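Local coordinates for protein pectate lyase/Amb allergen (Acidovorax citrulli, PDB 4HWV) that binds calcium and probably cleaves pectate by beta-elimination, as other polysaccharide lyase family 1 enzymes do on their right-handed parallel beta-helix, at residues A[151-155]-A[206-210]; A[345-350]-A[459-465]; A[18-22]-A[34-38]; A[333-339]-A[352-356]; A[124-129]-A[140-145]. One frame throughout, in Å; residues are numbered along the deposited sequence.

Overall arrangement
Following the chain from its N terminus, contact 3 comes first, folding two pieces of the N-terminal segment, 18-22 and 34-38, together before strand 44-47 opens the beta-helix. Contact 5 then closes a short loop between helix 118-129 and the start of helix 143-159. That same helix carries contact 1, which ties it to the loop after strand 201-203. Farther on, contacts 4 and 2 cross: both use strand 345-356, contact 4 reaching back one coil and contact 2 forward to the C-terminal loop 459-465, and they touch through Leu348 and Tyr353. All other pairs follow in series and none nests. Contacts 1 and 2 lie on opposite sides of the chain's centre.

Contact 1 of 5, residues A[151-155]-A[206-210]; sequences AAELQ and FDDFP
Gln155 reaches from its helix into the loop 206-210 and grips Asp208 with both ends of its amide. With CG anti to the backbone N (chi1 -178°), the chain runs extended from CB through CG, carrying the amide across to the loop. At the tip the two polar atoms part company. OE1 accepts the backbone N of Asp208 at 2.9 Å, in the carbonyl plane and on a lone pair, while NE2 donates to Asp208 OD2 at 3.0 Å, using the anti lone pair of that oxygen. The amide and carboxylate planes are nearly coplanar, and two bonds to one residue fix the rotation of the amide. Glutamine suits the place because it supplies an acceptor and a donor together. A water also donates to OE1 and to Asp207 OD1, and NE2 has a further partner in Asn90 OD1.

Three and four residues earlier, the helix meets the loop with two alanines. Ala151 CB sits 3.6 Å from the centroid of the Phe209 ring, a CH-pi contact over one face, and Ala152 CB meets Phe209 CB. Asp207 shapes the loop for this: its OD1 accepts from Phe209 N at 2.8 Å. The result is an Asx turn packed against a helix flanking the parallel beta-helix, with Asp207 about 7 Å, side chain to side chain, from the calcium ligand Asp278.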
# COMPACT_ATOMS: atom_id res chain seq x y z
N ALA A 151 -6.09 15.99 -19.44
CA ALA A 151 -5.07 15.21 -18.75
C ALA A 151 -5.50 13.75 -18.63
O ALA A 151 -4.70 12.85 -18.84
CB ALA A 151 -4.78 15.82 -17.38
N ALA A 152 -6.78 13.53 -18.33
CA ALA A 152 -7.31 12.17 -18.18
C ALA A 152 -7.26 11.42 -19.49
O ALA A 152 -7.06 10.21 -19.50
CB ALA A 152 -8.75 12.22 -17.66
N GLU A 153 -7.51 12.12 -20.60
CA GLU A 153 -7.49 11.49 -21.91
C GLU A 153 -6.10 10.97 -22.26
O GLU A 153 -5.96 9.88 -22.82
CB GLU A 153 -7.97 12.45 -22.98
CG GLU A 153 -8.03 11.79 -24.36
CD GLU A 153 -9.09 10.72 -24.43
OE1 GLU A 153 -10.14 10.86 -23.77
OE2 GLU A 153 -8.85 9.74 -25.14
N LEU A 154 -5.06 11.75 -21.94
CA LEU A 154 -3.69 11.28 -22.14
C LEU A 154 -3.41 10.08 -21.23
O LEU A 154 -2.87 9.08 -21.69
CB LEU A 154 -2.68 12.41 -21.93
CG LEU A 154 -1.20 12.02 -22.10
CD1 LEU A 154 -0.95 11.39 -23.48
CD2 LEU A 154 -0.29 13.21 -21.89
N GLN A 155 -3.79 10.14 -19.95
CA GLN A 155 -3.58 8.97 -19.10
C GLN A 155 -4.30 7.73 -19.64
O GLN A 155 -3.73 6.65 -19.64
CB GLN A 155 -3.96 9.25 -17.62
CG GLN A 155 -3.68 8.04 -16.73
CD GLN A 155 -3.69 8.35 -15.25
OE1 GLN A 155 -4.61 9.00 -14.76
NE2 GLN A 155 -2.65 7.92 -14.54
N PHE A 206 -5.05 3.01 -11.20
CA PHE A 206 -5.27 4.27 -10.49
C PHE A 206 -5.49 5.40 -11.49
O PHE A 206 -4.70 5.60 -12.42
CB PHE A 206 -4.02 4.57 -9.66
CG PHE A 206 -4.17 5.68 -8.65
CD1 PHE A 206 -4.49 5.40 -7.32
CD2 PHE A 206 -3.96 7.01 -9.03
CE1 PHE A 206 -4.60 6.42 -6.38
CE2 PHE A 206 -4.07 8.05 -8.09
CZ PHE A 206 -4.39 7.75 -6.76
N ASP A 207 -6.57 6.14 -11.29
CA ASP A 207 -6.92 7.27 -12.15
C ASP A 207 -6.49 8.53 -11.42
O ASP A 207 -7.03 8.85 -10.35
CB ASP A 207 -8.44 7.24 -12.37
CG ASP A 207 -8.93 8.25 -13.37
OD1 ASP A 207 -8.27 9.29 -13.60
OD2 ASP A 207 -10.02 8.00 -13.93
N ASP A 208 -5.52 9.24 -11.99
CA ASP A 208 -5.05 10.48 -11.39
C ASP A 208 -5.96 11.67 -11.60
O ASP A 208 -5.70 12.72 -11.03
CB ASP A 208 -3.66 10.80 -11.92
CG ASP A 208 -2.61 9.99 -11.21
OD1 ASP A 208 -2.41 10.21 -10.00
OD2 ASP A 208 -2.00 9.14 -11.86
N PHE A 209 -7.02 11.48 -12.39
CA PHE A 209 -7.92 12.58 -12.75
C PHE A 209 -9.39 12.18 -12.61
O PHE A 209 -10.16 12.25 -13.57
CB PHE A 209 -7.58 13.08 -14.16
CG PHE A 209 -6.18 13.62 -14.24
CD1 PHE A 209 -5.89 14.89 -13.74
CD2 PHE A 209 -5.14 12.84 -14.74
CE1 PHE A 209 -4.60 15.37 -13.73
CE2 PHE A 209 -3.84 13.32 -14.74
CZ PHE A 209 -3.57 14.59 -14.23
N PRO A 210 -9.79 11.76 -11.39
CA PRO A 210 -11.20 11.43 -11.19
C PRO A 210 -12.09 12.64 -11.45
O PRO A 210 -11.66 13.79 -11.23
CB PRO A 210 -11.26 11.03 -9.71
CG PRO A 210 -10.12 11.77 -9.10
CD PRO A 210 -9.03 11.76 -10.13
O HOH W 1 -6.99 9.67 -15.94

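Contact 2 of 5, residues A[345-350]-A[459-465]; sequences MVHLYN and FYDYTLE
His347 meets two tyrosines of the loop 459-465 at once. Its ND1 lies 2.7 Å from Tyr460 OH in a hydrogen bond whose donor may be either atom, made at the edge of the imidazole. Its CE1 comes 3.3 Å from Tyr462 CZ over the phenol face, an edge-to-face pair with planes at 66°. Tyr349 adds its ring obliquely to that of Tyr462, and Leu464 CD2 packs against Tyr349 CD2. At the far end Asn350 reads the backbone of Glu465: OD1 accepts Glu465 N at 2.8 Å and ND2 donates to Glu465 O at 2.9 Å, which suits an amide.

Farther out, Glu380 OE1 takes both His347 NE2 and Tyr462 OH, steadying the pair, while Tyr460 OH also bonds Thr325. Arg473 and Arg477 form salt bridges to the Glu465 carboxylate. Rings with polar rims here fill the space between a beta-helix strand and a loop without regular structure; the carboxylate of Glu380 would probably favour a proton on His347 NE2.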
# COMPACT_ATOMS: atom_id res chain seq x y z
N MET A 345 -26.25 -14.35 -17.57
CA MET A 345 -26.40 -15.61 -16.83
C MET A 345 -25.08 -15.88 -16.12
O MET A 345 -24.09 -16.25 -16.75
CB MET A 345 -26.77 -16.74 -17.80
CG MET A 345 -28.08 -16.42 -18.53
SD MET A 345 -28.32 -17.32 -20.06
CE MET A 345 -28.65 -18.88 -19.32
N VAL A 346 -25.06 -15.63 -14.82
CA VAL A 346 -23.82 -15.63 -14.05
C VAL A 346 -23.86 -16.69 -12.95
O VAL A 346 -24.80 -16.74 -12.15
CB VAL A 346 -23.55 -14.24 -13.45
CG1 VAL A 346 -22.32 -14.25 -12.55
CG2 VAL A 346 -23.37 -13.23 -14.58
N HIS A 347 -22.85 -17.56 -12.97
CA HIS A 347 -22.75 -18.68 -12.05
C HIS A 347 -21.60 -18.41 -11.09
O HIS A 347 -20.48 -18.17 -11.53
CB HIS A 347 -22.48 -19.94 -12.89
CG HIS A 347 -22.43 -21.23 -12.12
ND1 HIS A 347 -21.81 -22.35 -12.65
CD2 HIS A 347 -22.94 -21.61 -10.93
CE1 HIS A 347 -21.95 -23.36 -11.82
NE2 HIS A 347 -22.62 -22.94 -10.75
N LEU A 348 -21.88 -18.42 -9.79
CA LEU A 348 -20.82 -18.25 -8.78
C LEU A 348 -20.84 -19.50 -7.92
O LEU A 348 -21.83 -19.76 -7.24
CB LEU A 348 -21.06 -17.03 -7.88
CG LEU A 348 -21.16 -15.70 -8.63
CD1 LEU A 348 -22.63 -15.29 -8.81
CD2 LEU A 348 -20.35 -14.60 -7.95
N TYR A 349 -19.78 -20.29 -7.98
CA TYR A 349 -19.71 -21.48 -7.15
C TYR A 349 -18.37 -21.66 -6.47
O TYR A 349 -17.34 -21.33 -7.02
CB TYR A 349 -20.12 -22.75 -7.92
CG TYR A 349 -19.20 -23.27 -9.01
CD1 TYR A 349 -19.28 -22.79 -10.32
CD2 TYR A 349 -18.30 -24.31 -8.76
CE1 TYR A 349 -18.48 -23.32 -11.32
CE2 TYR A 349 -17.49 -24.82 -9.76
CZ TYR A 349 -17.58 -24.33 -11.03
OH TYR A 349 -16.77 -24.84 -12.03
N ASN A 350 -18.41 -22.17 -5.24
CA ASN A 350 -17.17 -22.50 -4.53
C ASN A 350 -16.21 -21.32 -4.46
O ASN A 350 -15.01 -21.47 -4.71
CB ASN A 350 -16.45 -23.71 -5.16
CG ASN A 350 -17.19 -25.04 -4.96
OD1 ASN A 350 -17.01 -25.93 -5.77
ND2 ASN A 350 -17.95 -25.19 -3.86
N PHE A 459 -24.95 -26.34 -19.64
CA PHE A 459 -24.01 -25.71 -20.57
C PHE A 459 -22.56 -26.14 -20.38
O PHE A 459 -21.72 -25.98 -21.28
CB PHE A 459 -24.16 -24.19 -20.47
CG PHE A 459 -25.55 -23.73 -20.76
CD1 PHE A 459 -26.00 -23.70 -22.07
CD2 PHE A 459 -26.42 -23.41 -19.75
CE1 PHE A 459 -27.30 -23.33 -22.35
CE2 PHE A 459 -27.71 -23.04 -20.04
CZ PHE A 459 -28.13 -23.00 -21.33
N TYR A 460 -22.25 -26.66 -19.20
CA TYR A 460 -20.93 -27.21 -18.91
C TYR A 460 -21.03 -28.13 -17.71
O TYR A 460 -21.92 -27.97 -16.88
CB TYR A 460 -19.88 -26.11 -18.70
CG TYR A 460 -20.24 -25.01 -17.73
CD1 TYR A 460 -20.06 -25.14 -16.36
CD2 TYR A 460 -20.73 -23.81 -18.22
CE1 TYR A 460 -20.38 -24.10 -15.49
CE2 TYR A 460 -21.04 -22.77 -17.39
CZ TYR A 460 -20.86 -22.91 -16.02
OH TYR A 460 -21.14 -21.85 -15.18
N ASP A 461 -20.12 -29.10 -17.63
CA ASP A 461 -20.07 -30.00 -16.49
C ASP A 461 -19.22 -29.39 -15.40
O ASP A 461 -18.19 -28.77 -15.68
CB ASP A 461 -19.44 -31.33 -16.91
CG ASP A 461 -20.30 -32.10 -17.88
OD1 ASP A 461 -21.53 -32.08 -17.74
OD2 ASP A 461 -19.73 -32.76 -18.76
N TYR A 462 -19.60 -29.60 -14.15
CA TYR A 462 -18.78 -29.16 -13.02
C TYR A 462 -19.16 -29.94 -11.78
O TYR A 462 -20.29 -30.40 -11.65
CB TYR A 462 -18.96 -27.64 -12.78
CG TYR A 462 -20.35 -27.24 -12.35
CD1 TYR A 462 -21.38 -27.09 -13.29
CD2 TYR A 462 -20.66 -27.02 -11.00
CE1 TYR A 462 -22.65 -26.74 -12.90
CE2 TYR A 462 -21.94 -26.66 -10.62
CZ TYR A 462 -22.93 -26.53 -11.58
OH TYR A 462 -24.21 -26.16 -11.25
N THR A 463 -18.20 -30.06 -10.87
CA THR A 463 -18.39 -30.72 -9.59
C THR A 463 -18.25 -29.70 -8.46
O THR A 463 -17.26 -28.97 -8.41
CB THR A 463 -17.36 -31.85 -9.42
OG1 THR A 463 -17.65 -32.88 -10.39
CG2 THR A 463 -17.38 -32.42 -8.00
N LEU A 464 -19.25 -29.63 -7.60
CA LEU A 464 -19.19 -28.72 -6.46
C LEU A 464 -18.37 -29.32 -5.34
O LEU A 464 -18.70 -30.41 -4.86
CB LEU A 464 -20.59 -28.44 -5.91
CG LEU A 464 -21.51 -27.65 -6.85
CD1 LEU A 464 -22.92 -27.58 -6.26
CD2 LEU A 464 -20.96 -26.26 -7.09
N GLU A 465 -17.33 -28.61 -4.89
CA GLU A 465 -16.66 -28.94 -3.65
C GLU A 465 -17.59 -28.65 -2.49
O GLU A 465 -18.42 -27.74 -2.55
CB GLU A 465 -15.41 -28.09 -3.47
CG GLU A 465 -14.32 -28.48 -4.44
CD GLU A 465 -13.09 -27.61 -4.30
OE1 GLU A 465 -12.23 -27.89 -3.44
OE2 GLU A 465 -12.97 -26.63 -5.07
O HOH W 2 -14.63 -26.09 -7.12

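Contact 3 of 5, residues A[18-22]-A[34-38]; sequences IDSLG and TGGQG
Gln37 lays its amide across Leu21 and beside Asp19. Its CD is 3.7 Å from Leu21 CG, with NE2 equally near Leu21 CD1, the two side chains crossing at about a right angle. CG stands anti to the backbone N (chi1 -171°) and the chain bends at the next bond, which brings OE1 round to Ser20. There OE1 accepts the backbone N of Ser20 at 2.9 Å, the donor tilted 21° from the carbonyl plane. A glutamine suits the place because its CG and amide carbon lie against the leucine while its oxygen serves a backbone donor.

Waters extend the grip. One donates to Gln37 OE1 and bonds Ser20 OG; another donates to Asp19 OD2 and accepts from Gln37 NE2. Asp19 OD2 and Ser20 OG have further partners, Met1 N and Ser168 OG respectively.

Gln37 is presented by a tight turn. Its N bonds Thr34 O at 3.0 Å, and Gly35 takes a positive phi of 57°, which glycine adopts readily. Ser20 CB, a small group, fits 3.4 Å from Thr34 O. The arrangement is a type II' beta turn, set with its partner loop against beta-helix strand 192-198 through Asn194 and Arg198.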
# COMPACT_ATOMS: atom_id res chain seq x y z
N ILE A 18 4.17 -22.85 -17.70
CA ILE A 18 2.74 -23.13 -17.72
C ILE A 18 2.12 -22.85 -19.10
O ILE A 18 2.59 -21.99 -19.85
CB ILE A 18 1.98 -22.30 -16.63
CG1 ILE A 18 0.60 -22.88 -16.35
CG2 ILE A 18 1.90 -20.82 -17.00
CD1 ILE A 18 0.61 -24.22 -15.63
N ASP A 19 1.08 -23.60 -19.44
CA ASP A 19 0.38 -23.38 -20.70
C ASP A 19 -0.98 -22.73 -20.48
O ASP A 19 -1.22 -22.14 -19.43
CB ASP A 19 0.29 -24.67 -21.52
CG ASP A 19 -0.51 -25.76 -20.83
OD1 ASP A 19 -1.17 -25.50 -19.81
OD2 ASP A 19 -0.50 -26.88 -21.33
N SER A 20 -1.86 -22.85 -21.47
CA SER A 20 -3.09 -22.07 -21.49
C SER A 20 -4.34 -22.92 -21.42
O SER A 20 -5.43 -22.39 -21.58
CB SER A 20 -3.15 -21.19 -22.74
OG SER A 20 -2.02 -20.31 -22.79
N LEU A 21 -4.18 -24.21 -21.15
CA LEU A 21 -5.31 -25.13 -21.11
C LEU A 21 -5.90 -25.25 -19.71
O LEU A 21 -5.20 -25.09 -18.70
CB LEU A 21 -4.88 -26.51 -21.58
CG LEU A 21 -4.39 -26.45 -23.02
CD1 LEU A 21 -3.90 -27.82 -23.43
CD2 LEU A 21 -5.49 -25.97 -23.94
N GLY A 22 -7.20 -25.52 -19.67
CA GLY A 22 -7.89 -25.78 -18.42
C GLY A 22 -9.16 -24.98 -18.21
O GLY A 22 -9.81 -25.14 -17.18
N THR A 34 -8.74 -21.22 -25.55
CA THR A 34 -7.35 -21.71 -25.53
C THR A 34 -6.32 -20.57 -25.55
O THR A 34 -5.11 -20.84 -25.47
CB THR A 34 -7.06 -22.61 -26.74
OG1 THR A 34 -7.32 -21.86 -27.93
CG2 THR A 34 -7.90 -23.89 -26.70
N GLY A 35 -6.76 -19.32 -25.71
CA GLY A 35 -5.81 -18.22 -25.79
C GLY A 35 -4.84 -18.43 -26.94
O GLY A 35 -5.24 -18.72 -28.06
N GLY A 36 -3.55 -18.30 -26.64
CA GLY A 36 -2.52 -18.50 -27.64
C GLY A 36 -1.91 -19.89 -27.66
O GLY A 36 -0.83 -20.07 -28.24
N GLN A 37 -2.58 -20.88 -27.06
CA GLN A 37 -2.05 -22.24 -27.08
C GLN A 37 -1.67 -22.64 -28.51
O GLN A 37 -2.46 -22.44 -29.44
CB GLN A 37 -3.09 -23.22 -26.54
CG GLN A 37 -2.57 -24.65 -26.31
CD GLN A 37 -1.73 -24.81 -25.05
OE1 GLN A 37 -1.64 -23.93 -24.20
NE2 GLN A 37 -1.09 -25.96 -24.93
N GLY A 38 -0.48 -23.21 -28.68
CA GLY A 38 -0.02 -23.63 -30.00
C GLY A 38 0.61 -22.52 -30.84
O GLY A 38 0.96 -22.74 -32.01
O HOH W 3 1.47 -27.06 -23.25
O HOH W 4 -0.06 -21.69 -23.96

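Contact 4 of 5, residues A[333-339]-A[352-356]; sequences NLRQRQA and YYENT
Three direct hydrogen bonds join Asn333 and its followers to strand 352-356. The backbone one runs from Asn333 N to Glu354 O at 2.9 Å, nearly along the C=O axis. From the side chains, Asn355 ND2 donates weakly to Leu334 O at 2.8 Å, and Tyr353 OH gives its proton to Gln338 O, also at 2.8 Å, reached at the ring edge. Asparagine is well chosen at Asn355, since its short amide turns ND2 to Leu334 O and to Tyr363 O, while OD1 receives Thr356 N and a water.

Packing comes from Gln338. Placed between its own backbone N and carbonyl carbon (chi1 53°), CG lies 3.7 Å from Tyr353 CE2, the two side chains sliding past in opposite directions. Its NE2 bonds Leu334 O and Ala367 O.

The chain turns a corner at Asn333, and the contact joins this coil of the parallel beta-helix to the next, with Leu334 on strand 302-306, Tyr353 against strand 376-387, and Tyr352 covered by helix 470-477.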
# COMPACT_ATOMS: atom_id res chain seq x y z
N ASN A 333 -11.71 -8.73 1.57
CA ASN A 333 -11.67 -7.28 1.76
C ASN A 333 -12.16 -6.53 0.53
O ASN A 333 -11.54 -5.54 0.11
CB ASN A 333 -10.26 -6.80 2.13
CG ASN A 333 -9.75 -7.45 3.38
OD1 ASN A 333 -10.50 -8.02 4.17
ND2 ASN A 333 -8.44 -7.37 3.56
N LEU A 334 -13.28 -6.99 -0.03
CA LEU A 334 -13.95 -6.27 -1.11
C LEU A 334 -15.23 -5.67 -0.54
O LEU A 334 -15.95 -6.32 0.24
CB LEU A 334 -14.31 -7.21 -2.28
CG LEU A 334 -13.18 -8.07 -2.84
CD1 LEU A 334 -13.72 -8.97 -3.96
CD2 LEU A 334 -12.04 -7.19 -3.37
N ARG A 335 -15.55 -4.45 -0.95
CA ARG A 335 -16.70 -3.78 -0.38
C ARG A 335 -18.04 -4.14 -1.02
O ARG A 335 -19.04 -4.32 -0.31
CB ARG A 335 -16.50 -2.26 -0.41
CG ARG A 335 -17.66 -1.45 0.13
CD ARG A 335 -17.15 -0.10 0.62
NE ARG A 335 -18.21 0.84 0.98
CZ ARG A 335 -18.82 0.87 2.16
NH1 ARG A 335 -18.50 -0.02 3.08
NH2 ARG A 335 -19.76 1.79 2.41
N GLN A 336 -18.09 -4.24 -2.34
CA GLN A 336 -19.36 -4.44 -3.03
C GLN A 336 -19.14 -4.92 -4.46
O GLN A 336 -17.99 -5.09 -4.90
CB GLN A 336 -20.20 -3.15 -3.03
CG GLN A 336 -19.50 -1.97 -3.73
CD GLN A 336 -20.25 -0.68 -3.58
OE1 GLN A 336 -21.45 -0.61 -3.88
NE2 GLN A 336 -19.57 0.36 -3.08
N ARG A 337 -20.24 -5.14 -5.17
CA ARG A 337 -20.20 -5.70 -6.53
C ARG A 337 -19.41 -7.00 -6.57
O ARG A 337 -18.46 -7.16 -7.35
CB ARG A 337 -19.62 -4.71 -7.54
CG ARG A 337 -20.36 -3.40 -7.63
CD ARG A 337 -19.89 -2.68 -8.89
NE ARG A 337 -20.40 -1.31 -8.99
CZ ARG A 337 -19.90 -0.38 -9.80
NH1 ARG A 337 -18.83 -0.63 -10.55
NH2 ARG A 337 -20.47 0.81 -9.85
N GLN A 338 -19.81 -7.96 -5.75
CA GLN A 338 -19.09 -9.22 -5.73
C GLN A 338 -20.03 -10.43 -5.95
O GLN A 338 -20.15 -11.28 -5.08
CB GLN A 338 -18.18 -9.35 -4.48
CG GLN A 338 -18.84 -9.11 -3.11
CD GLN A 338 -17.83 -8.82 -2.01
OE1 GLN A 338 -16.80 -9.51 -1.88
NE2 GLN A 338 -18.12 -7.82 -1.19
N ALA A 339 -20.68 -10.53 -7.11
CA ALA A 339 -20.63 -9.62 -8.26
C ALA A 339 -21.97 -8.88 -8.38
O ALA A 339 -22.99 -9.35 -7.85
CB ALA A 339 -20.36 -10.41 -9.55
N TYR A 352 -14.79 -18.20 -1.79
CA TYR A 352 -14.67 -17.86 -0.38
C TYR A 352 -14.64 -16.34 -0.25
O TYR A 352 -13.70 -15.69 -0.71
CB TYR A 352 -13.38 -18.44 0.19
CG TYR A 352 -13.07 -18.06 1.62
CD1 TYR A 352 -14.09 -17.86 2.55
CD2 TYR A 352 -11.76 -17.93 2.05
CE1 TYR A 352 -13.80 -17.52 3.86
CE2 TYR A 352 -11.47 -17.58 3.36
CZ TYR A 352 -12.49 -17.39 4.26
OH TYR A 352 -12.21 -17.07 5.57
N TYR A 353 -15.68 -15.80 0.36
CA TYR A 353 -15.77 -14.38 0.68
C TYR A 353 -15.30 -14.18 2.10
O TYR A 353 -15.75 -14.88 3.01
CB TYR A 353 -17.22 -13.93 0.61
CG TYR A 353 -17.89 -13.98 -0.74
CD1 TYR A 353 -18.41 -15.17 -1.26
CD2 TYR A 353 -18.05 -12.82 -1.49
CE1 TYR A 353 -19.06 -15.19 -2.50
CE2 TYR A 353 -18.69 -12.82 -2.72
CZ TYR A 353 -19.20 -14.00 -3.21
OH TYR A 353 -19.85 -14.01 -4.43
N GLU A 354 -14.43 -13.20 2.30
CA GLU A 354 -13.83 -12.96 3.61
C GLU A 354 -13.67 -11.47 3.84
O GLU A 354 -12.93 -10.80 3.11
CB GLU A 354 -12.48 -13.67 3.71
CG GLU A 354 -11.79 -13.50 5.06
CD GLU A 354 -10.41 -14.14 5.16
OE1 GLU A 354 -9.87 -14.57 4.12
OE2 GLU A 354 -9.88 -14.20 6.28
N ASN A 355 -14.35 -10.94 4.85
CA ASN A 355 -14.28 -9.51 5.14
C ASN A 355 -14.86 -9.26 6.52
O ASN A 355 -15.25 -10.20 7.24
CB ASN A 355 -15.04 -8.70 4.07
CG ASN A 355 -14.51 -7.26 3.92
OD1 ASN A 355 -13.76 -6.77 4.77
ND2 ASN A 355 -14.94 -6.56 2.86
N THR A 356 -14.91 -7.98 6.89
CA THR A 356 -15.61 -7.54 8.08
C THR A 356 -16.52 -6.38 7.72
O THR A 356 -16.26 -5.65 6.76
CB THR A 356 -14.64 -7.11 9.18
OG1 THR A 356 -15.40 -6.68 10.33
CG2 THR A 356 -13.73 -5.97 8.72
O HOH W 5 -11.32 -5.93 5.94

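Contact 5 of 5, residues A[124-129]-A[140-145]; sequences DYLAAY and VSGKPE
Pro144 pushes its ring as a knob into a hollow formed by Asp124, Tyr125, Ala128 and Tyr129 on the neighbouring helix. Its CG touches Ala128 CB at 4.1 Å and its CB lies 3.8 Å from Tyr129 CE2. The small alanine leaves room for the ring, and proline, lacking an N-H, costs no bond in the first helical turn, whose nitrogens have no helical carbonyl to meet.

A second bump comes from Val140, whose CB rides over one face of the Tyr129 ring, 3.9 Å from its centroid, in a CH-pi contact. Ala128 CB covers the opposite face, clasping the ring. This packing joins the end of helix 118-129 to the start of helix 143-159, both outside the beta-helix core, with Gly142 at the N-cap position of the second.

The tip of Tyr129 fills the bend ahead of that helix. Its OH donates to Ser141 O at 2.7 Å, from well above the carbonyl plane, and accepts Glu145 N at 3.1 Å; a phenol can do both. Tyr125 runs side by side with Glu145, its OH donating to OE1 at 2.9 Å and also bonding Trp212 N. Glu145 OE2 pairs with Arg148 in a salt bridge.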
# COMPACT_ATOMS: atom_id res chain seq x y z
N ASP A 124 -8.35 24.94 -8.74
CA ASP A 124 -9.44 25.52 -9.54
C ASP A 124 -10.64 24.59 -9.65
O ASP A 124 -11.78 25.03 -9.65
CB ASP A 124 -8.98 25.87 -10.95
CG ASP A 124 -8.26 27.19 -11.05
OD1 ASP A 124 -7.91 27.80 -10.00
OD2 ASP A 124 -8.03 27.62 -12.20
N TYR A 125 -10.37 23.30 -9.78
CA TYR A 125 -11.42 22.30 -9.95
C TYR A 125 -12.30 22.24 -8.70
O TYR A 125 -13.54 22.28 -8.78
CB TYR A 125 -10.77 20.93 -10.27
CG TYR A 125 -11.74 19.92 -10.83
CD1 TYR A 125 -12.44 19.08 -9.97
CD2 TYR A 125 -11.94 19.79 -12.20
CE1 TYR A 125 -13.34 18.13 -10.47
CE2 TYR A 125 -12.83 18.87 -12.71
CZ TYR A 125 -13.53 18.04 -11.84
OH TYR A 125 -14.43 17.10 -12.31
N LEU A 126 -11.67 22.16 -7.52
CA LEU A 126 -12.42 22.12 -6.27
C LEU A 126 -13.20 23.43 -6.07
O LEU A 126 -14.35 23.40 -5.65
CB LEU A 126 -11.51 21.83 -5.06
CG LEU A 126 -10.69 20.53 -5.13
CD1 LEU A 126 -10.05 20.25 -3.77
CD2 LEU A 126 -11.56 19.37 -5.58
N ALA A 127 -12.58 24.56 -6.41
CA ALA A 127 -13.25 25.85 -6.23
C ALA A 127 -14.47 25.98 -7.14
O ALA A 127 -15.51 26.55 -6.77
CB ALA A 127 -12.27 27.01 -6.48
N ALA A 128 -14.36 25.47 -8.36
CA ALA A 128 -15.43 25.59 -9.36
C ALA A 128 -16.58 24.64 -9.09
O ALA A 128 -17.74 25.00 -9.29
CB ALA A 128 -14.88 25.34 -10.77
N TYR A 129 -16.27 23.42 -8.66
CA TYR A 129 -17.25 22.34 -8.73
C TYR A 129 -17.73 21.81 -7.38
O TYR A 129 -18.61 20.95 -7.35
CB TYR A 129 -16.74 21.20 -9.63
CG TYR A 129 -16.36 21.69 -11.01
CD1 TYR A 129 -17.23 22.51 -11.74
CD2 TYR A 129 -15.14 21.35 -11.58
CE1 TYR A 129 -16.89 22.98 -13.00
CE2 TYR A 129 -14.78 21.82 -12.83
CZ TYR A 129 -15.65 22.65 -13.54
OH TYR A 129 -15.28 23.09 -14.79
N VAL A 140 -20.67 18.78 -14.56
CA VAL A 140 -19.67 19.83 -14.62
C VAL A 140 -19.29 20.16 -16.05
O VAL A 140 -19.34 19.30 -16.94
CB VAL A 140 -18.40 19.49 -13.79
CG1 VAL A 140 -18.75 19.34 -12.31
CG2 VAL A 140 -17.72 18.23 -14.32
N SER A 141 -18.91 21.41 -16.27
CA SER A 141 -18.47 21.87 -17.58
C SER A 141 -17.57 23.08 -17.37
O SER A 141 -17.50 23.62 -16.27
CB SER A 141 -19.66 22.26 -18.45
OG SER A 141 -20.28 23.44 -17.94
N GLY A 142 -16.90 23.54 -18.42
CA GLY A 142 -16.06 24.71 -18.31
C GLY A 142 -14.59 24.36 -18.20
O GLY A 142 -14.18 23.19 -18.25
N LYS A 143 -13.79 25.40 -18.00
CA LYS A 143 -12.35 25.32 -18.15
C LYS A 143 -11.66 24.28 -17.25
O LYS A 143 -10.90 23.47 -17.77
CB LYS A 143 -11.73 26.72 -18.00
CG LYS A 143 -10.21 26.73 -17.90
CD LYS A 143 -9.70 28.16 -17.85
CE LYS A 143 -8.22 28.19 -17.59
NZ LYS A 143 -7.76 29.61 -17.60
N PRO A 144 -11.89 24.27 -15.92
CA PRO A 144 -11.15 23.26 -15.14
C PRO A 144 -11.55 21.83 -15.52
O PRO A 144 -10.70 20.96 -15.52
CB PRO A 144 -11.51 23.60 -13.68
CG PRO A 144 -11.99 25.02 -13.72
CD PRO A 144 -12.65 25.21 -15.06
N GLU A 145 -12.82 21.60 -15.83
CA GLU A 145 -13.24 20.27 -16.26
C GLU A 145 -12.65 19.89 -17.61
O GLU A 145 -12.20 18.76 -17.80
CB GLU A 145 -14.78 20.16 -16.25
CG GLU A 145 -15.31 18.91 -16.97
CD GLU A 145 -14.91 17.58 -16.30
OE1 GLU A 145 -14.36 17.55 -15.17
OE2 GLU A 145 -15.19 16.54 -16.94